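Local coordinates for chintase (Rhizomucor miehei, PDB 5YUQ), which probably hydrolyses the beta-1,4 linkages of chitin, as a family 18 glycoside hydrolase whose active site is enclosed in a tunnel, at residues Val232-Lys240 / Tyr281-Thr289; Pro244-Tyr252 / Tyr305-Tyr314. All coordinates share one frame; numbering follows the deposited sequence.

Interaction 1: Val232-Lys240 / Tyr281-Thr289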
ATOM      1  N   VAL A 232       2.061  -2.729   5.659  1.00 12.00           N
ATOM      2  CA  VAL A 232       1.461  -4.016   5.977  1.00 12.33           C
ATOM      3  C   VAL A 232      -0.036  -3.918   5.746  1.00 15.15           C
ATOM      4  O   VAL A 232      -0.615  -2.840   5.838  1.00 12.87           O
ATOM      5  CB  VAL A 232       1.750  -4.441   7.449  1.00 12.94           C
ATOM      6  CG1 VAL A 232       3.243  -4.324   7.753  1.00 13.66           C
ATOM      7  CG2 VAL A 232       0.944  -3.596   8.434  1.00 12.55           C
ATOM      8  N   PRO A 233      -0.669  -5.048   5.421  1.00 13.46           N
ATOM      9  CA  PRO A 233      -2.100  -5.071   5.115  1.00 13.29           C
ATOM     10  C   PRO A 233      -2.951  -5.476   6.313  1.00 13.22           C
ATOM     11  O   PRO A 233      -2.521  -6.301   7.127  1.00 14.13           O
ATOM     12  CB  PRO A 233      -2.185  -6.156   4.041  1.00 13.31           C
ATOM     13  CG  PRO A 233      -1.131  -7.142   4.461  1.00 12.69           C
ATOM     14  CD  PRO A 233      -0.004  -6.315   5.060  1.00 13.03           C
ATOM     15  N   PHE A 234      -4.144  -4.895   6.421  1.00 12.83           N
ATOM     16  CA  PHE A 234      -5.132  -5.352   7.404  1.00 10.75           C
ATOM     17  C   PHE A 234      -6.200  -6.187   6.701  1.00 11.89           C
ATOM     18  O   PHE A 234      -7.352  -6.258   7.140  1.00 12.71           O
ATOM     19  CB  PHE A 234      -5.779  -4.172   8.135  1.00 13.36           C
ATOM     20  CG  PHE A 234      -4.975  -3.642   9.304  1.00 13.43           C
ATOM     21  CD1 PHE A 234      -3.629  -3.954   9.460  1.00 12.93           C
ATOM     22  CD2 PHE A 234      -5.581  -2.837  10.257  1.00 11.50           C
ATOM     23  CE1 PHE A 234      -2.902  -3.454  10.556  1.00 12.73           C
ATOM     24  CE2 PHE A 234      -4.867  -2.341  11.343  1.00 12.77           C
ATOM     25  CZ  PHE A 234      -3.525  -2.644  11.487  1.00 14.33           C
ATOM     26  N   TYR A 235      -5.795  -6.826   5.607  1.00 12.72           N
ATOM     27  CA  TYR A 235      -6.669  -7.677   4.808  1.00 12.30           C
ATOM     28  C   TYR A 235      -5.837  -8.811   4.241  1.00 13.52           C
ATOM     29  O   TYR A 235      -4.601  -8.756   4.257  1.00 14.16           O
ATOM     30  CB  TYR A 235      -7.268  -6.877   3.643  1.00 13.19           C
ATOM     31  CG  TYR A 235      -6.221  -6.391   2.649  1.00 12.42           C
ATOM     32  CD1 TYR A 235      -5.495  -5.228   2.884  1.00 13.21           C
ATOM     33  CD2 TYR A 235      -5.959  -7.099   1.488  1.00 14.35           C
ATOM     34  CE1 TYR A 235      -4.538  -4.793   2.000  1.00 14.10           C
ATOM     35  CE2 TYR A 235      -4.996  -6.671   0.588  1.00 15.39           C
ATOM     36  CZ  TYR A 235      -4.294  -5.514   0.851  1.00 14.89           C
ATOM     37  OH  TYR A 235      -3.328  -5.051  -0.019  1.00 18.41           O
ATOM     38  N   GLY A 236      -6.522  -9.825   3.725  1.00 12.68           N
ATOM     39  CA  GLY A 236      -5.880 -10.883   2.981  1.00 13.97           C
ATOM     40  C   GLY A 236      -6.511 -10.981   1.606  1.00 15.05           C
ATOM     41  O   GLY A 236      -7.365 -10.164   1.251  1.00 13.08           O
ATOM     42  N   ARG A 237      -6.093 -11.970   0.830  1.00 12.28           N
ATOM     43  CA  ARG A 237      -6.662 -12.166  -0.504  1.00 15.23           C
ATOM     44  C   ARG A 237      -6.964 -13.629  -0.739  1.00 16.14           C
ATOM     45  O   ARG A 237      -6.188 -14.499  -0.339  1.00 15.45           O
ATOM     46  CB  ARG A 237      -5.705 -11.661  -1.584  1.00 16.64           C
ATOM     47  CG  ARG A 237      -6.092 -12.085  -3.001  1.00 19.95           C
ATOM     48  CD  ARG A 237      -5.377 -11.260  -4.074  1.00 21.77           C
ATOM     49  NE  ARG A 237      -5.724  -9.847  -3.954  1.00 22.56           N
ATOM     50  CZ  ARG A 237      -4.981  -8.954  -3.320  1.00 19.09           C
ATOM     51  NH1 ARG A 237      -3.825  -9.318  -2.775  1.00 22.62           N
ATOM     52  NH2 ARG A 237      -5.384  -7.696  -3.244  1.00 24.09           N
ATOM     53  N   VAL A 238      -8.103 -13.905  -1.371  1.00 15.12           N
ATOM     54  CA  VAL A 238      -8.402 -15.263  -1.786  1.00 12.50           C
ATOM     55  C   VAL A 238      -7.982 -15.519  -3.229  1.00 14.93           C
ATOM     56  O   VAL A 238      -8.058 -14.632  -4.083  1.00 16.09           O
ATOM     57  CB  VAL A 238      -9.898 -15.632  -1.595  1.00 17.06           C
ATOM     58  CG1 VAL A 238     -10.245 -15.682  -0.115  1.00 17.40           C
ATOM     59  CG2 VAL A 238     -10.802 -14.661  -2.344  1.00 15.83           C
ATOM     60  N   SER A 239      -7.487 -16.725  -3.472  1.00 14.77           N
ATOM     61  CA  SER A 239      -7.245 -17.223  -4.816  1.00 13.04           C
ATOM     62  C   SER A 239      -7.995 -18.535  -4.942  1.00 13.05           C
ATOM     63  O   SER A 239      -8.325 -19.177  -3.942  1.00 15.61           O
ATOM     64  CB  SER A 239      -5.758 -17.472  -5.043  1.00 12.80           C
ATOM     65  OG  SER A 239      -5.020 -16.263  -4.959  1.00 15.75           O
ATOM     66  N   LYS A 240      -8.264 -18.945  -6.170  1.00 13.31           N
ATOM     67  CA  LYS A 240      -8.910 -20.227  -6.403  1.00 14.76           C
ATOM     68  C   LYS A 240      -7.851 -21.254  -6.774  1.00 14.57           C
ATOM     69  O   LYS A 240      -7.188 -21.116  -7.802  1.00 14.92           O
ATOM     70  CB  LYS A 240      -9.911 -20.111  -7.545  1.00 15.31           C
ATOM     71  CG  LYS A 240     -10.693 -21.403  -7.774  1.00 19.20           C
ATOM     72  CD  LYS A 240     -11.629 -21.287  -8.953  1.00 20.14           C
ATOM     73  CE  LYS A 240     -12.515 -22.527  -9.028  1.00 19.57           C
ATOM     74  NZ  LYS A 240     -13.429 -22.469 -10.197  1.00 24.25           N
ATOM     75  N   TYR A 281     -13.229  -8.475  -9.614  1.00 19.74           N
ATOM     76  CA  TYR A 281     -13.048  -8.576  -8.174  1.00 17.76           C
ATOM     77  C   TYR A 281     -11.564  -8.470  -7.842  1.00 20.11           C
ATOM     78  O   TYR A 281     -10.717  -8.719  -8.696  1.00 22.11           O
ATOM     79  CB  TYR A 281     -13.594  -9.903  -7.652  1.00 18.81           C
ATOM     80  CG  TYR A 281     -15.090 -10.042  -7.759  1.00 21.21           C
ATOM     81  CD1 TYR A 281     -15.934  -9.243  -7.003  1.00 22.93           C
ATOM     82  CD2 TYR A 281     -15.660 -10.994  -8.594  1.00 26.54           C
ATOM     83  CE1 TYR A 281     -17.302  -9.376  -7.084  1.00 28.44           C
ATOM     84  CE2 TYR A 281     -17.035 -11.136  -8.680  1.00 24.03           C
ATOM     85  CZ  TYR A 281     -17.846 -10.319  -7.924  1.00 28.44           C
ATOM     86  OH  TYR A 281     -19.214 -10.444  -7.996  1.00 30.96           O
ATOM     87  N   SER A 282     -11.258  -8.112  -6.596  1.00 19.10           N
ATOM     88  CA  SER A 282      -9.872  -8.011  -6.152  1.00 24.48           C
ATOM     89  C   SER A 282      -9.482  -9.205  -5.300  1.00 20.81           C
ATOM     90  O   SER A 282      -8.296  -9.500  -5.144  1.00 18.28           O
ATOM     91  CB  SER A 282      -9.661  -6.738  -5.344  1.00 22.75           C
ATOM     92  OG  SER A 282     -10.399  -6.779  -4.138  1.00 26.00           O
ATOM     93  N   GLY A 283     -10.481  -9.883  -4.743  1.00 17.57           N
ATOM     94  CA  GLY A 283     -10.239 -11.019  -3.867  1.00 15.08           C
ATOM     95  C   GLY A 283      -9.994 -10.599  -2.436  1.00 15.49           C
ATOM     96  O   GLY A 283      -9.684 -11.432  -1.589  1.00 16.11           O
ATOM     97  N   GLN A 284     -10.156  -9.307  -2.174  1.00 16.71           N
ATOM     98  CA  GLN A 284      -9.900  -8.739  -0.853  1.00 18.08           C
ATOM     99  C   GLN A 284     -10.791  -9.369   0.212  1.00 17.23           C
ATOM    100  O   GLN A 284     -11.985  -9.586   0.009  1.00 16.37           O
ATOM    101  CB  GLN A 284     -10.092  -7.225  -0.891  1.00 17.78           C
ATOM    102  CG  GLN A 284      -9.910  -6.532   0.452  1.00 20.85           C
ATOM    103  CD  GLN A 284     -10.085  -5.030   0.350  1.00 25.50           C
ATOM    104  OE1 GLN A 284      -9.124  -4.298   0.104  1.00 26.80           O
ATOM    105  NE2 GLN A 284     -11.321  -4.562   0.538  1.00 27.89           N
ATOM    106  N   TYR A 285     -10.186  -9.662   1.354  1.00 16.51           N
ATOM    107  CA  TYR A 285     -10.873 -10.276   2.469  1.00 17.97           C
ATOM    108  C   TYR A 285     -10.358  -9.536   3.697  1.00 16.74           C
ATOM    109  O   TYR A 285      -9.227  -9.762   4.123  1.00 15.40           O
ATOM    110  CB  TYR A 285     -10.466 -11.748   2.517  1.00 19.78           C
ATOM    111  CG  TYR A 285     -11.566 -12.707   2.894  1.00 18.50           C
ATOM    112  CD1 TYR A 285     -11.900 -12.902   4.218  1.00 21.43           C
ATOM    113  CD2 TYR A 285     -12.236 -13.441   1.927  1.00 21.21           C
ATOM    114  CE1 TYR A 285     -12.880 -13.775   4.581  1.00 22.58           C
ATOM    115  CE2 TYR A 285     -13.238 -14.333   2.287  1.00 19.70           C
ATOM    116  CZ  TYR A 285     -13.547 -14.487   3.617  1.00 20.17           C
ATOM    117  OH  TYR A 285     -14.535 -15.364   4.004  1.00 27.68           O
ATOM    118  N   ILE A 286     -11.153  -8.630   4.258  1.00 13.56           N
ATOM    119  CA  ILE A 286     -10.611  -7.776   5.322  1.00 12.14           C
ATOM    120  C   ILE A 286     -10.564  -8.487   6.666  1.00 15.37           C
ATOM    121  O   ILE A 286     -11.289  -9.454   6.901  1.00 14.51           O
ATOM    122  CB  ILE A 286     -11.351  -6.429   5.461  1.00 14.07           C
ATOM    123  CG1 ILE A 286     -12.793  -6.644   5.927  1.00 14.61           C
ATOM    124  CG2 ILE A 286     -11.305  -5.656   4.150  1.00 15.37           C
ATOM    125  CD1 ILE A 286     -13.431  -5.373   6.460  1.00 18.81           C
ATOM    126  N   TRP A 287      -9.698  -8.014   7.551  1.00 13.12           N
ATOM    127  CA  TRP A 287      -9.508  -8.676   8.829  1.00 12.96           C
ATOM    128  C   TRP A 287     -10.810  -8.836   9.602  1.00 15.91           C
ATOM    129  O   TRP A 287     -11.030  -9.876  10.229  1.00 14.78           O
ATOM    130  CB  TRP A 287      -8.488  -7.942   9.693  1.00 12.96           C
ATOM    131  CG  TRP A 287      -8.408  -8.554  11.052  1.00 13.06           C
ATOM    132  CD1 TRP A 287      -8.959  -8.074  12.205  1.00 13.91           C
ATOM    133  CD2 TRP A 287      -7.758  -9.783  11.398  1.00 12.66           C
ATOM    134  NE1 TRP A 287      -8.691  -8.932  13.248  1.00 15.51           N
ATOM    135  CE2 TRP A 287      -7.951  -9.988  12.778  1.00 13.42           C
ATOM    136  CE3 TRP A 287      -7.026 -10.730  10.674  1.00 12.60           C
ATOM    137  CZ2 TRP A 287      -7.432 -11.094  13.450  1.00 14.44           C
ATOM    138  CZ3 TRP A 287      -6.515 -11.829  11.338  1.00 16.12           C
ATOM    139  CH2 TRP A 287      -6.722 -12.003  12.713  1.00 15.31           C
ATOM    140  N   ARG A 288     -11.673  -7.829   9.566  1.00 15.31           N
ATOM    141  CA  ARG A 288     -12.934  -7.901  10.326  1.00 18.03           C
ATOM    142  C   ARG A 288     -13.674  -9.201   9.953  1.00 17.05           C
ATOM    143  O   ARG A 288     -14.215  -9.821  10.826  1.00 17.64           O
ATOM    144  CB  ARG A 288     -13.864  -6.739  10.113  1.00 20.40           C
ATOM    145  CG  ARG A 288     -13.344  -5.423  10.639  1.00 22.16           C
ATOM    146  CD  ARG A 288     -14.195  -4.207  10.341  1.00 20.29           C
ATOM    147  NE  ARG A 288     -15.431  -4.201  11.126  1.00 21.82           N
ATOM    148  CZ  ARG A 288     -15.504  -3.812  12.383  1.00 27.50           C
ATOM    149  NH1 ARG A 288     -14.457  -3.347  13.052  1.00 20.06           N
ATOM    150  NH2 ARG A 288     -16.657  -3.853  12.979  1.00 26.31           N
ATOM    151  N   THR A 289     -13.701  -9.528   8.659  1.00 17.37           N
ATOM    152  CA  THR A 289     -14.372 -10.734   8.184  1.00 15.30           C
ATOM    153  C   THR A 289     -13.652 -11.994   8.647  1.00 16.88           C
ATOM    154  O   THR A 289     -14.284 -12.953   9.091  1.00 16.26           O
ATOM    155  CB  THR A 289     -14.452 -10.752   6.657  1.00 15.91           C
ATOM    156  OG1 THR A 289     -15.004  -9.511   6.194  1.00 17.54           O
ATOM    157  CG2 THR A 289     -15.324 -11.910   6.186  1.00 17.10           C
TER
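Val238 CG1 comes obliquely to the ring of Tyr285 and touches CD2 at 3.6 Å. The valine's first torsion (chi1 -67°) places CG1 beside its own backbone N and turns CG2 to Gly283 O, 3.5 Å off. Leu324 lies against both side chains, while Tyr285 OH is hydrogen-bonded to Glu293: a tyrosine suits a place greasy along the ring and polar at its tip. Gly236 and Tyr285 form an antiparallel hydrogen-bonded pair, Gly236 N reaching Tyr285 O almost straight at 2.7 Å. Here the seventh strand of the family 18 TIM barrel runs on into the inserted alpha+beta domain and pairs with the short strand 284-286. Gly283, just before this strand, suits its place because at phi 85°, psi 6° a CB would jam against the preceding carbonyl O and clash with Val238 O; Gly283 O accepts from Val238 N at 2.9 Å. Gln284 CG meets Tyr235 CD2 at 4.1 Å, the side chains crossing at about a right angle; OE1 lies over the ring and NE2 bonds Thr266. Arg237 bends at chi3, bringing NE to Ser282 O at 2.9 Å in the guanidinium plane; NH2 forms a salt bridge with Asp182, which also bonds Tyr235 OH.

Interaction 2: Pro244-Tyr252 / Tyr305-Tyr314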
ATOM      1  N   PRO A 244      -7.188 -29.254  -4.227  1.00 14.69           N
ATOM      2  CA  PRO A 244      -7.269 -28.870  -2.812  1.00 13.13           C
ATOM      3  C   PRO A 244      -5.904 -28.666  -2.159  1.00 17.80           C
ATOM      4  O   PRO A 244      -4.913 -29.282  -2.565  1.00 19.80           O
ATOM      5  CB  PRO A 244      -7.989 -30.061  -2.169  1.00 17.82           C
ATOM      6  CG  PRO A 244      -8.808 -30.646  -3.309  1.00 15.31           C
ATOM      7  CD  PRO A 244      -7.945 -30.487  -4.520  1.00 12.72           C
ATOM      8  N   ILE A 245      -5.864 -27.782  -1.168  1.00 16.30           N
ATOM      9  CA  ILE A 245      -4.706 -27.669  -0.299  1.00 15.49           C
ATOM     10  C   ILE A 245      -4.887 -28.661   0.841  1.00 16.95           C
ATOM     11  O   ILE A 245      -5.999 -28.857   1.337  1.00 19.08           O
ATOM     12  CB  ILE A 245      -4.540 -26.232   0.214  1.00 16.98           C
ATOM     13  CG1 ILE A 245      -3.906 -25.370  -0.880  1.00 16.07           C
ATOM     14  CG2 ILE A 245      -3.703 -26.191   1.498  1.00 16.28           C
ATOM     15  CD1 ILE A 245      -3.717 -23.922  -0.477  1.00 14.58           C
ATOM     16  N   THR A 246      -3.799 -29.328   1.212  1.00 19.82           N
ATOM     17  CA  THR A 246      -3.808 -30.257   2.329  1.00 22.01           C
ATOM     18  C   THR A 246      -2.634 -29.963   3.248  1.00 23.91           C
ATOM     19  O   THR A 246      -1.910 -28.988   3.055  1.00 22.08           O
ATOM     20  CB  THR A 246      -3.704 -31.721   1.858  1.00 24.99           C
ATOM     21  OG1 THR A 246      -2.399 -31.959   1.324  1.00 24.12           O
ATOM     22  CG2 THR A 246      -4.754 -32.038   0.802  1.00 26.13           C
ATOM     23  N   ALA A 247      -2.438 -30.817   4.248  1.00 25.70           N
ATOM     24  CA  ALA A 247      -1.307 -30.663   5.155  1.00 24.92           C
ATOM     25  C   ALA A 247       0.010 -30.868   4.419  1.00 24.85           C
ATOM     26  O   ALA A 247       1.065 -30.449   4.896  1.00 30.77           O
ATOM     27  CB  ALA A 247      -1.418 -31.643   6.309  1.00 28.37           C
ATOM     28  N   SER A 248      -0.056 -31.524   3.265  1.00 26.39           N
ATOM     29  CA  SER A 248       1.137 -31.880   2.501  1.00 25.45           C
ATOM     30  C   SER A 248       1.497 -30.884   1.408  1.00 25.38           C
ATOM     31  O   SER A 248       2.646 -30.835   0.980  1.00 28.05           O
ATOM     32  CB  SER A 248       0.965 -33.260   1.857  1.00 30.83           C
ATOM     33  OG  SER A 248       0.995 -34.290   2.826  1.00 42.86           O
ATOM     34  N   THR A 249       0.527 -30.102   0.943  1.00 20.58           N
ATOM     35  CA  THR A 249       0.755 -29.288  -0.251  1.00 20.39           C
ATOM     36  C   THR A 249       1.494 -27.991   0.025  1.00 19.86           C
ATOM     37  O   THR A 249       2.213 -27.492  -0.837  1.00 22.22           O
ATOM     38  CB  THR A 249      -0.550 -28.912  -0.953  1.00 19.25           C
ATOM     39  OG1 THR A 249      -1.328 -28.083  -0.088  1.00 18.00           O
ATOM     40  CG2 THR A 249      -1.337 -30.158  -1.341  1.00 20.15           C
ATOM     41  N   GLY A 250       1.302 -27.437   1.215  1.00 21.46           N
ATOM     42  CA  GLY A 250       1.803 -26.107   1.498  1.00 18.70           C
ATOM     43  C   GLY A 250       0.952 -25.093   0.758  1.00 21.77           C
ATOM     44  O   GLY A 250      -0.095 -25.435   0.191  1.00 18.72           O
ATOM     45  N   LEU A 251       1.411 -23.847   0.752  1.00 18.45           N
ATOM     46  CA  LEU A 251       0.668 -22.742   0.160  1.00 19.97           C
ATOM     47  C   LEU A 251       0.834 -22.653  -1.349  1.00 17.35           C
ATOM     48  O   LEU A 251      -0.089 -22.254  -2.058  1.00 16.31           O
ATOM     49  CB  LEU A 251       1.135 -21.425   0.798  1.00 16.40           C
ATOM     50  CG  LEU A 251       0.716 -20.107   0.134  1.00 16.48           C
ATOM     51  CD1 LEU A 251      -0.793 -19.911   0.216  1.00 14.66           C
ATOM     52  CD2 LEU A 251       1.449 -18.923   0.782  1.00 15.03           C
ATOM     53  N   TYR A 252       2.015 -23.011  -1.842  1.00 17.17           N
ATOM     54  CA  TYR A 252       2.413 -22.620  -3.195  1.00 16.30           C
ATOM     55  C   TYR A 252       1.915 -23.574  -4.273  1.00 19.08           C
ATOM     56  O   TYR A 252       2.699 -24.212  -4.973  1.00 21.23           O
ATOM     57  CB  TYR A 252       3.934 -22.441  -3.249  1.00 18.50           C
ATOM     58  CG  TYR A 252       4.414 -21.420  -2.238  1.00 17.95           C
ATOM     59  CD1 TYR A 252       4.293 -20.060  -2.487  1.00 16.87           C
ATOM     60  CD2 TYR A 252       4.957 -21.818  -1.023  1.00 19.38           C
ATOM     61  CE1 TYR A 252       4.713 -19.121  -1.561  1.00 18.65           C
ATOM     62  CE2 TYR A 252       5.376 -20.887  -0.083  1.00 21.05           C
ATOM     63  CZ  TYR A 252       5.250 -19.542  -0.363  1.00 21.52           C
ATOM     64  OH  TYR A 252       5.670 -18.612   0.553  1.00 18.51           O
ATOM     65  N   TYR A 305      -3.403 -22.700   8.201  1.00 14.39           N
ATOM     66  CA  TYR A 305      -2.021 -23.152   8.180  1.00 15.30           C
ATOM     67  C   TYR A 305      -1.105 -21.960   8.408  1.00 16.27           C
ATOM     68  O   TYR A 305      -1.550 -20.813   8.440  1.00 16.37           O
ATOM     69  CB  TYR A 305      -1.684 -23.747   6.816  1.00 17.69           C
ATOM     70  CG  TYR A 305      -2.528 -24.936   6.412  1.00 18.89           C
ATOM     71  CD1 TYR A 305      -2.156 -26.223   6.772  1.00 21.81           C
ATOM     72  CD2 TYR A 305      -3.678 -24.773   5.656  1.00 16.16           C
ATOM     73  CE1 TYR A 305      -2.921 -27.321   6.403  1.00 22.27           C
ATOM     74  CE2 TYR A 305      -4.454 -25.871   5.291  1.00 15.64           C
ATOM     75  CZ  TYR A 305      -4.057 -27.134   5.661  1.00 19.48           C
ATOM     76  OH  TYR A 305      -4.817 -28.227   5.294  1.00 19.77           O
ATOM     77  N   TRP A 306       0.181 -22.237   8.554  1.00 16.93           N
ATOM     78  CA  TRP A 306       1.174 -21.175   8.636  1.00 16.66           C
ATOM     79  C   TRP A 306       2.222 -21.482   7.602  1.00 16.47           C
ATOM     80  O   TRP A 306       2.656 -22.629   7.473  1.00 18.82           O
ATOM     81  CB  TRP A 306       1.815 -21.141  10.020  1.00 15.01           C
ATOM     82  CG  TRP A 306       2.928 -20.120  10.162  1.00 15.15           C
ATOM     83  CD1 TRP A 306       4.265 -20.339  10.011  1.00 18.44           C
ATOM     84  CD2 TRP A 306       2.781 -18.738  10.505  1.00 15.10           C
ATOM     85  NE1 TRP A 306       4.963 -19.168  10.233  1.00 19.24           N
ATOM     86  CE2 TRP A 306       4.070 -18.175  10.546  1.00 16.85           C
ATOM     87  CE3 TRP A 306       1.680 -17.925  10.794  1.00 17.40           C
ATOM     88  CZ2 TRP A 306       4.286 -16.832  10.853  1.00 15.12           C
ATOM     89  CZ3 TRP A 306       1.892 -16.599  11.097  1.00 16.73           C
ATOM     90  CH2 TRP A 306       3.184 -16.063  11.134  1.00 15.91           C
ATOM     91  N   ASP A 307       2.626 -20.469   6.843  1.00 15.58           N
ATOM     92  CA  ASP A 307       3.701 -20.658   5.887  1.00 16.12           C
ATOM     93  C   ASP A 307       5.004 -20.164   6.500  1.00 18.65           C
ATOM     94  O   ASP A 307       5.197 -18.959   6.693  1.00 18.97           O
ATOM     95  CB  ASP A 307       3.421 -19.908   4.591  1.00 15.24           C
ATOM     96  CG  ASP A 307       4.548 -20.045   3.605  1.00 17.50           C
ATOM     97  OD1 ASP A 307       4.956 -21.192   3.332  1.00 22.62           O
ATOM     98  OD2 ASP A 307       5.048 -19.017   3.105  1.00 17.83           O
ATOM     99  N   ASP A 308       5.897 -21.096   6.810  1.00 21.68           N
ATOM    100  CA  ASP A 308       7.152 -20.744   7.469  1.00 20.61           C
ATOM    101  C   ASP A 308       8.083 -19.913   6.579  1.00 19.48           C
ATOM    102  O   ASP A 308       8.860 -19.121   7.090  1.00 19.44           O
ATOM    103  CB  ASP A 308       7.873 -21.996   7.980  1.00 26.32           C
ATOM    104  CG  ASP A 308       9.054 -21.666   8.875  1.00 26.46           C
ATOM    105  OD1 ASP A 308       8.917 -20.792   9.760  1.00 33.53           O
ATOM    106  OD2 ASP A 308      10.127 -22.277   8.690  1.00 34.80           O
ATOM    107  N   ILE A 309       8.008 -20.073   5.261  1.00 19.60           N
ATOM    108  CA  ILE A 309       8.859 -19.272   4.379  1.00 19.78           C
ATOM    109  C   ILE A 309       8.517 -17.783   4.436  1.00 22.12           C
ATOM    110  O   ILE A 309       9.390 -16.947   4.686  1.00 19.30           O
ATOM    111  CB  ILE A 309       8.801 -19.767   2.921  1.00 23.30           C
ATOM    112  CG1 ILE A 309       9.583 -21.075   2.780  1.00 26.47           C
ATOM    113  CG2 ILE A 309       9.370 -18.717   1.978  1.00 22.96           C
ATOM    114  CD1 ILE A 309       9.418 -21.752   1.432  1.00 31.53           C
ATOM    115  N   SER A 310       7.244 -17.457   4.225  1.00 16.53           N
ATOM    116  CA  SER A 310       6.811 -16.063   4.138  1.00 16.80           C
ATOM    117  C   SER A 310       6.465 -15.471   5.492  1.00 15.47           C
ATOM    118  O   SER A 310       6.285 -14.262   5.607  1.00 15.44           O
ATOM    119  CB  SER A 310       5.606 -15.929   3.200  1.00 16.09           C
ATOM    120  OG  SER A 310       4.467 -16.569   3.743  1.00 16.30           O
ATOM    121  N   LYS A 311       6.389 -16.326   6.512  1.00 14.68           N
ATOM    122  CA  LYS A 311       5.959 -15.943   7.855  1.00 14.97           C
ATOM    123  C   LYS A 311       4.562 -15.339   7.844  1.00 14.44           C
ATOM    124  O   LYS A 311       4.336 -14.296   8.455  1.00 14.52           O
ATOM    125  CB  LYS A 311       6.936 -14.952   8.509  1.00 13.97           C
ATOM    126  CG  LYS A 311       8.399 -15.334   8.384  1.00 17.49           C
ATOM    127  CD  LYS A 311       8.697 -16.609   9.151  1.00 20.60           C
ATOM    128  CE  LYS A 311      10.145 -17.036   8.922  1.00 26.26           C
ATOM    129  NZ  LYS A 311      10.444 -18.378   9.508  1.00 31.69           N
ATOM    130  N   THR A 312       3.624 -16.009   7.171  1.00 15.74           N
ATOM    131  CA  THR A 312       2.230 -15.557   7.124  1.00 13.87           C
ATOM    132  C   THR A 312       1.270 -16.731   7.226  1.00 13.06           C
ATOM    133  O   THR A 312       1.611 -17.846   6.826  1.00 15.09           O
ATOM    134  CB  THR A 312       1.908 -14.793   5.816  1.00 10.75           C
ATOM    135  OG1 THR A 312       2.163 -15.638   4.685  1.00 14.80           O
ATOM    136  CG2 THR A 312       2.755 -13.530   5.690  1.00 13.17           C
ATOM    137  N   PRO A 313       0.060 -16.473   7.743  1.00 11.99           N
ATOM    138  CA  PRO A 313      -0.952 -17.532   7.825  1.00 13.28           C
ATOM    139  C   PRO A 313      -1.663 -17.673   6.493  1.00 12.98           C
ATOM    140  O   PRO A 313      -1.719 -16.726   5.707  1.00 12.21           O
ATOM    141  CB  PRO A 313      -1.930 -16.983   8.863  1.00 13.56           C
ATOM    142  CG  PRO A 313      -1.855 -15.485   8.651  1.00 11.48           C
ATOM    143  CD  PRO A 313      -0.396 -15.218   8.371  1.00 13.97           C
ATOM    144  N   TYR A 314      -2.205 -18.855   6.238  1.00 14.47           N
ATOM    145  CA  TYR A 314      -3.081 -19.012   5.100  1.00 12.70           C
ATOM    146  C   TYR A 314      -4.120 -20.043   5.459  1.00 15.16           C
ATOM    147  O   TYR A 314      -3.952 -20.790   6.420  1.00 15.52           O
ATOM    148  CB  TYR A 314      -2.309 -19.400   3.832  1.00 14.40           C
ATOM    149  CG  TYR A 314      -1.609 -20.738   3.883  1.00 15.72           C
ATOM    150  CD1 TYR A 314      -0.360 -20.873   4.481  1.00 17.31           C
ATOM    151  CD2 TYR A 314      -2.178 -21.858   3.298  1.00 15.39           C
ATOM    152  CE1 TYR A 314       0.289 -22.093   4.507  1.00 17.21           C
ATOM    153  CE2 TYR A 314      -1.539 -23.075   3.321  1.00 18.10           C
ATOM    154  CZ  TYR A 314      -0.315 -23.192   3.930  1.00 18.83           C
ATOM    155  OH  TYR A 314       0.316 -24.410   3.956  1.00 18.67           O
TER
HETATM  156  O   HOH W   1      -6.915 -27.830   3.779  1.00 18.22           O
HETATM  157  O   HOH W   2      -0.121 -27.295   3.752  1.00 20.38           O
HETATM  158  O   HOH W   3       3.724 -23.531   2.541  1.00 23.72           O
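Tyr314 lies between Leu251 and its hairpin partner Tyr305; chi1 of 64°, with CG between the backbone N and the carbonyl carbon, lays the ring there, and no residue here has a wider contact surface. Its CB is 4.0 Å from Leu251 CD1, and CG meets the same methyl. Farther out, Leu251 CB stands over the middle of the ring, 3.8 Å from the centroid and 8° off the normal, a CH-pi contact; Tyr305 CB covers the opposite face near the rim. At CE2, Ile245 CG2 comes to the ring edge at 4.2 Å. The hydroxyl closes on the backbone of Gly250, Tyr314 OH lying 3.3 Å from Gly250 CA, and ends in a hydrogen bond with a water that donates to Thr246 O and accepts from Gly250 N. Strands 302-307 and 312-317, which carry both tyrosines, form a beta hairpin of the inserted domain, with Lys311 and Thr312 facing Asp307 in a G1 bulge. The loop 244-252 packs along this hairpin. At the turn, Asp307 OD2 accepts from Ser310 N and OG, an Asx motif, and has a weak bond with Tyr252 OH at 2.7 Å, ring and carboxylate planes 73° apart. OD1 takes a water that accepts from Leu251 N, so both ends of this buried carboxylate are engaged. Tyr305 reaches toward the loop, CE2 3.9 Å from Ile245 CG2 and OH joined through a third water to Ile245 O.

Overall arrangement
Interaction 1 joins the end of the seventh barrel strand to the inserted domain; interaction 2 lies within that domain, and their segments alternate along the chain. Interaction 1 lies nearer the barrel, its centre about 13 Å from the chain centre, against about 23 Å for interaction 2; the two centres are about 16 Å apart. Strand 322-325 joins them: it pairs with 228-240 on one side and 312-317 on the other, Leu324 serving interaction 1 and its neighbour Val323 touching Ile245 and Leu251 of interaction 2. In this family the active site lies at the C-terminal ends of the barrel strands. Interaction 1, linked through Asp182 to the loop following the sixth strand, is thus probably closer to the tunnel, while interaction 2 lies farther out.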